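Local coordinates for ABC-type transport auxiliary lipoprotein component domain-containing protein (Xanthomonas campestris pv. campestris, PDB 2IQI) that probably serves as the auxiliary lipoprotein component of an ABC-type transport system, although its precise role is not established, at residues Arg137-Arg142 against Leu178-Gln183; Arg148-Ser151 against Ala157-Ala160; Pro37-Ile42 against Pro68-Leu73. All coordinates share one frame; numbering follows the deposited sequence.

Contact 1 (Arg137-Arg142 against Leu178-Gln183)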
# COMPACT_ATOMS: atom_id res chain seq x y z
N ARG A 137 2.73 6.56 21.25
CA ARG A 137 3.81 5.62 21.54
C ARG A 137 4.01 4.74 20.33
O ARG A 137 3.09 4.04 19.90
CB ARG A 137 3.47 4.73 22.76
CG ARG A 137 4.51 3.63 23.10
CD ARG A 137 4.16 2.90 24.37
NE ARG A 137 2.87 2.23 24.26
CZ ARG A 137 2.70 1.05 23.67
NH1 ARG A 137 3.75 0.43 23.15
NH2 ARG A 137 1.49 0.48 23.59
N VAL A 138 5.21 4.78 19.78
CA VAL A 138 5.52 3.92 18.65
C VAL A 138 5.57 2.48 19.07
O VAL A 138 6.44 2.09 19.84
CB VAL A 138 6.80 4.35 17.97
CG1 VAL A 138 6.99 3.52 16.72
CG2 VAL A 138 6.71 5.85 17.64
N VAL A 139 4.61 1.69 18.59
CA VAL A 139 4.57 0.27 18.88
C VAL A 139 5.64 -0.44 18.07
O VAL A 139 6.41 -1.19 18.60
CB VAL A 139 3.21 -0.31 18.61
CG1 VAL A 139 3.28 -1.82 18.62
CG2 VAL A 139 2.22 0.18 19.63
N ALA A 140 5.69 -0.17 16.77
CA ALA A 140 6.68 -0.75 15.85
C ALA A 140 6.57 -0.05 14.50
O ALA A 140 5.66 0.76 14.24
CB ALA A 140 6.47 -2.22 15.67
N SER A 141 7.52 -0.38 13.64
CA SER A 141 7.71 0.29 12.39
C SER A 141 8.28 -0.78 11.51
O SER A 141 8.98 -1.66 12.01
CB SER A 141 8.71 1.42 12.56
OG SER A 141 8.54 2.39 11.52
N ARG A 142 7.97 -0.73 10.22
CA ARG A 142 8.45 -1.70 9.26
C ARG A 142 8.38 -1.19 7.84
O ARG A 142 7.37 -0.65 7.41
CB ARG A 142 7.68 -3.01 9.35
CG ARG A 142 8.21 -4.00 8.37
CD ARG A 142 7.60 -5.35 8.43
NE ARG A 142 8.04 -6.07 9.61
CZ ARG A 142 7.70 -7.33 9.86
NH1 ARG A 142 6.94 -8.01 8.99
NH2 ARG A 142 8.14 -7.92 10.97
N LEU A 178 -2.47 -6.30 12.41
CA LEU A 178 -3.21 -7.13 13.33
C LEU A 178 -2.30 -7.84 14.29
O LEU A 178 -2.61 -7.90 15.46
CB LEU A 178 -4.04 -8.15 12.59
CG LEU A 178 -5.07 -7.55 11.67
CD1 LEU A 178 -5.74 -8.69 11.04
CD2 LEU A 178 -6.08 -6.63 12.43
N ILE A 179 -1.21 -8.44 13.81
CA ILE A 179 -0.35 -9.23 14.70
C ILE A 179 0.40 -8.30 15.65
O ILE A 179 0.37 -8.52 16.88
CB ILE A 179 0.57 -10.18 13.90
CG1 ILE A 179 -0.27 -11.32 13.35
CG2 ILE A 179 1.74 -10.70 14.75
CD1 ILE A 179 0.41 -12.13 12.32
N THR A 180 1.03 -7.26 15.11
CA THR A 180 1.77 -6.34 15.96
C THR A 180 0.83 -5.66 16.97
O THR A 180 1.13 -5.58 18.16
CB THR A 180 2.53 -5.28 15.15
OG1 THR A 180 3.30 -5.90 14.09
CG2 THR A 180 3.45 -4.51 16.05
N GLY A 181 -0.33 -5.21 16.50
CA GLY A 181 -1.29 -4.59 17.36
C GLY A 181 -1.64 -5.49 18.52
O GLY A 181 -1.59 -5.06 19.68
N GLN A 182 -1.97 -6.72 18.20
CA GLN A 182 -2.39 -7.72 19.16
C GLN A 182 -1.28 -8.11 20.16
O GLN A 182 -1.56 -8.36 21.32
CB GLN A 182 -2.90 -8.94 18.42
CG GLN A 182 -3.56 -10.02 19.28
CD GLN A 182 -4.77 -9.53 20.10
OE1 GLN A 182 -5.16 -8.35 20.06
NE2 GLN A 182 -5.35 -10.45 20.83
N GLN A 183 -0.03 -8.14 19.74
CA GLN A 183 1.02 -8.48 20.68
C GLN A 183 1.22 -7.34 21.62
O GLN A 183 1.60 -7.56 22.78
CB GLN A 183 2.32 -8.93 20.00
CG GLN A 183 2.20 -10.39 19.55
CD GLN A 183 3.24 -10.86 18.52
OE1 GLN A 183 4.03 -10.07 17.96
NE2 GLN A 183 3.24 -12.18 18.26
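Thr180, on the long C-terminal helix 155-185, meets Val139 and Ala140 at a classic beta bulge in strand 137-149. Both bulge residues face Leu130 of the neighbouring strand 121-132, and each is tied to it by a backbone hydrogen bond. A regular strand would send these two consecutive side chains to opposite faces; here the helical backbone angles of Val139 (phi -75°, psi -49°) break the alternation, and the CB of each points toward the helix. Thr180 answers with its methyl group. Its CB stands on the helix face turned to the strand, and there the side chain forks. The methyl branch CG2 reaches across, while OG1 (chi1 -50°) turns back to the helix and hydrogen-bonds to the carbonyl O of Trp176, one turn earlier. With the hydroxyl held by its own helix, what Thr180 offers the strand is purely apolar. The Val139 and Thr180 side chains run past each other in opposite directions, and CG1 of Val139 ends 3.7 Å from CG2 of Thr180. The helix is joined to this edge of the sheet a second time, by the salt bridge from Arg137 NH2 to Asp184 OD1; Arg137 NE pairs with Asp135. Trp176 packs beside the bulge on Ala140 and Arg142. The other half of the methyl's grip is the CB of Ala140, 3.8 Å from Thr180 CG2.

Contact 2 (Arg148-Ser151 against Ala157-Ala160)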
# COMPACT_ATOMS: atom_id res chain seq x y z
N ARG A 148 6.80 -6.43 -8.68
CA ARG A 148 6.23 -7.54 -9.45
C ARG A 148 6.48 -7.31 -10.92
O ARG A 148 6.07 -6.28 -11.45
CB ARG A 148 4.73 -7.72 -9.15
CG ARG A 148 4.41 -8.09 -7.68
CD ARG A 148 4.75 -9.53 -7.30
NE ARG A 148 3.89 -10.46 -8.04
CZ ARG A 148 2.76 -10.99 -7.55
NH1 ARG A 148 2.38 -10.71 -6.31
NH2 ARG A 148 2.02 -11.82 -8.31
N PRO A 149 7.14 -8.27 -11.59
CA PRO A 149 7.51 -8.04 -13.01
C PRO A 149 6.24 -7.96 -13.82
O PRO A 149 5.27 -8.68 -13.56
CB PRO A 149 8.28 -9.31 -13.38
CG PRO A 149 7.69 -10.37 -12.46
CD PRO A 149 7.50 -9.62 -11.14
N SER A 150 6.26 -7.02 -14.76
CA SER A 150 5.23 -6.82 -15.73
C SER A 150 5.54 -7.69 -16.92
O SER A 150 6.70 -8.00 -17.16
CB SER A 150 5.28 -5.37 -16.17
OG SER A 150 4.44 -5.18 -17.28
N SER A 151 4.53 -8.09 -17.69
CA SER A 151 4.78 -9.00 -18.77
C SER A 151 5.01 -8.39 -20.15
O SER A 151 5.63 -9.04 -21.03
CB SER A 151 3.84 -10.22 -18.75
OG SER A 151 2.50 -9.90 -18.57
N ALA A 157 -0.10 -3.70 -19.23
CA ALA A 157 0.64 -4.74 -18.54
C ALA A 157 1.18 -4.20 -17.19
O ALA A 157 1.19 -4.90 -16.17
CB ALA A 157 1.79 -5.31 -19.44
N VAL A 158 1.61 -2.95 -17.23
CA VAL A 158 2.18 -2.29 -16.07
C VAL A 158 1.13 -2.14 -14.93
O VAL A 158 1.43 -2.37 -13.76
CB VAL A 158 2.77 -0.92 -16.46
CG1 VAL A 158 3.18 -0.14 -15.22
CG2 VAL A 158 3.97 -1.12 -17.36
N ALA A 159 -0.09 -1.77 -15.32
CA ALA A 159 -1.16 -1.58 -14.39
C ALA A 159 -1.56 -2.90 -13.78
O ALA A 159 -1.90 -2.98 -12.60
CB ALA A 159 -2.31 -0.94 -15.10
N ALA A 160 -1.54 -3.95 -14.59
CA ALA A 160 -1.84 -5.29 -14.12
C ALA A 160 -0.82 -5.72 -13.08
O ALA A 160 -1.18 -6.32 -12.06
CB ALA A 160 -1.83 -6.26 -15.24
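Ser150 fits its side chain against the helix backbone at Ala157, just where strand 137-149 ends and the chain turns back into helix 155-185. The two segments are only six residues apart, so this contact closes the strand-to-helix connection. Ser150 OG lies 3.4 Å from both the carbonyl carbon and the CB of Ala157. A little further off, Ser150 OG is 3.6 Å from Val158 N and 4.1 Å from Val158 CG2. None of these approaches is a hydrogen bond. Ser151, which is exposed, adds a looser touch, its backbone N being 4.3 Å from the CB of Ala157.

The serine torsion sets the pose: with OG opposite the backbone N (chi1 170°), the hydroxyl lies beside the start of the helix and hydrogen-bonds to the carbonyl O of Ser152 in the connection before it. Ala157 packs on Ser152 as well. Behind Ser150, a backbone hydrogen bond with Pro120 fixes the end of the strand, and Arg148 is paired in the same way with Ala122. The Arg148 side chain packs on Gln164 of the helix and hydrogen-bonds through NH1 to Gln168 OE1. On the helix side, the CB of Val158 points away from the serine, and its side chain packs on Tyr60.

The hydrogen bond of the buried Ser150 hydroxyl goes to Ser152, and none crosses to the helix; what the two segments share directly is van der Waals contact, with small side chains letting the backbones come close.

Contact 3 (Pro37-Ile42 against Pro68-Leu73)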
# COMPACT_ATOMS: atom_id res chain seq x y z
N PRO A 37 -2.00 8.19 4.00
CA PRO A 37 -0.59 7.96 3.65
C PRO A 37 0.05 9.26 3.25
O PRO A 37 -0.62 10.15 2.70
CB PRO A 37 -0.68 7.03 2.45
CG PRO A 37 -2.00 6.33 2.63
CD PRO A 37 -2.90 7.40 3.14
N SER A 38 1.33 9.39 3.53
CA SER A 38 2.04 10.60 3.16
C SER A 38 3.04 10.24 2.06
O SER A 38 3.42 9.06 1.94
CB SER A 38 2.69 11.27 4.38
OG SER A 38 3.62 10.41 5.00
N ALA A 39 3.43 11.25 1.25
CA ALA A 39 4.25 11.02 0.07
C ALA A 39 4.62 12.30 -0.66
O ALA A 39 3.90 13.27 -0.62
CB ALA A 39 3.52 10.09 -0.91
N ALA A 40 5.73 12.28 -1.39
CA ALA A 40 6.05 13.37 -2.31
C ALA A 40 4.96 13.55 -3.36
O ALA A 40 4.31 12.57 -3.78
CB ALA A 40 7.35 13.13 -2.96
N ARG A 41 4.75 14.81 -3.78
CA ARG A 41 3.72 15.17 -4.77
C ARG A 41 3.74 14.32 -6.04
O ARG A 41 2.70 14.07 -6.63
CB ARG A 41 3.80 16.65 -5.13
CG ARG A 41 2.63 17.42 -4.59
CD ARG A 41 2.90 18.91 -4.60
NE ARG A 41 2.09 19.54 -3.55
CZ ARG A 41 1.73 20.83 -3.52
NH1 ARG A 41 2.12 21.66 -4.49
NH2 ARG A 41 0.98 21.28 -2.51
N ILE A 42 4.93 13.90 -6.44
CA ILE A 42 5.13 13.07 -7.60
C ILE A 42 4.46 11.66 -7.47
O ILE A 42 3.98 11.10 -8.47
CB ILE A 42 6.64 13.02 -7.93
CG1 ILE A 42 6.90 12.53 -9.36
CG2 ILE A 42 7.44 12.22 -6.87
CD1 ILE A 42 8.24 13.05 -9.95
N PRO A 68 -5.39 9.19 -6.95
CA PRO A 68 -3.97 9.27 -6.65
C PRO A 68 -3.50 8.04 -5.88
O PRO A 68 -4.31 7.36 -5.24
CB PRO A 68 -3.86 10.50 -5.76
CG PRO A 68 -5.13 11.24 -5.93
CD PRO A 68 -6.17 10.26 -6.28
N ALA A 69 -2.20 7.77 -5.96
CA ALA A 69 -1.63 6.50 -5.54
C ALA A 69 -1.76 6.25 -4.04
O ALA A 69 -2.09 5.15 -3.61
CB ALA A 69 -0.21 6.39 -5.98
N THR A 70 -1.55 7.29 -3.25
CA THR A 70 -1.83 7.26 -1.81
C THR A 70 -3.28 6.93 -1.51
O THR A 70 -3.54 6.24 -0.55
CB THR A 70 -1.52 8.60 -1.15
OG1 THR A 70 -2.32 9.61 -1.77
CG2 THR A 70 -0.08 8.97 -1.40
N ASP A 71 -4.23 7.42 -2.30
CA ASP A 71 -5.63 7.08 -2.05
C ASP A 71 -5.98 5.63 -2.43
O ASP A 71 -6.88 5.05 -1.80
CB ASP A 71 -6.61 8.05 -2.75
CG ASP A 71 -6.48 9.52 -2.26
OD1 ASP A 71 -5.87 9.81 -1.19
OD2 ASP A 71 -7.00 10.41 -2.98
N MET A 72 -5.33 5.09 -3.49
CA MET A 72 -5.55 3.68 -3.90
C MET A 72 -5.06 2.83 -2.72
O MET A 72 -5.68 1.82 -2.35
CB MET A 72 -4.76 3.25 -5.17
CG MET A 72 -4.92 4.05 -6.47
SD MET A 72 -3.88 3.42 -7.86
CE MET A 72 -4.68 1.85 -8.01
N LEU A 73 -3.94 3.29 -2.14
CA LEU A 73 -3.34 2.64 -1.01
C LEU A 73 -4.17 2.78 0.29
O LEU A 73 -4.42 1.81 1.00
CB LEU A 73 -1.89 3.07 -0.82
CG LEU A 73 -1.29 2.18 0.28
CD1 LEU A 73 -0.64 0.94 -0.32
CD2 LEU A 73 -0.34 2.97 1.18
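Thr70 turns its methyl CG2 toward Ala39 because its chi1 of 60° places OG1 between the backbone N and the carbonyl carbon, with CG2 beside the N. One turn on, Leu73 carries CG opposite its backbone N (chi1 -172°), and chi2 (91°) then turns CD2 to the ring of Pro37. Three residues apart, the two share one face of the opening turn of helix 69-82, whose N-cap position is held by Pro68, and the loop after strand 31-34 is laid across that face. Pro37 is the main wedge. Pro37 CB packs against the CB of Thr70 at 4.0 Å, and Pro37 CG reaches CD2 of Leu73 at the same separation; the Pro37 and Leu73 side chains meet at a slant. Pro37 CG also lies 3.5 Å from the carbonyl O of Thr70, against the helix backbone. The polar branch of Thr70 is used elsewhere, OG1 hydrogen-bonding to Asp44 OD1 further along the same loop, against which Pro68 also packs. Ser38, between the two touching loop residues, turns its side chain from the helix and is hydrogen-bonded through OG to Asp106. Its backbone pairs with Ile105 and Val107 of strand 101-110, the residues on which Leu73 packs. Loop and helix thus both contact strand 101-110. At the outer end of the contact, the CB of Ala39 meets CG2 of Thr70 at 3.8 Å.

Overall arrangement
Contacts 1 and 2 join the same two elements, strand 137-149 and helix 155-185, at places whose centres are 32 Å apart on opposite sides of the chain's centre. Contact 2 closes the short turn between them and is nested inside the long loop that contact 1 closes. Contact 1 lies at the surface; contacts 2 and 3 are partly buried, and contact 3, its centre about 9 Å from that of the chain, ties a different helix to a loop earlier in the sequence. No hydrogen bond crosses any of the three. Methyl groups meet in contact 1, a hydroxyl oxygen abuts backbone and an alanine methyl in contact 2, and a proline ring wedges against a helix in contact 3.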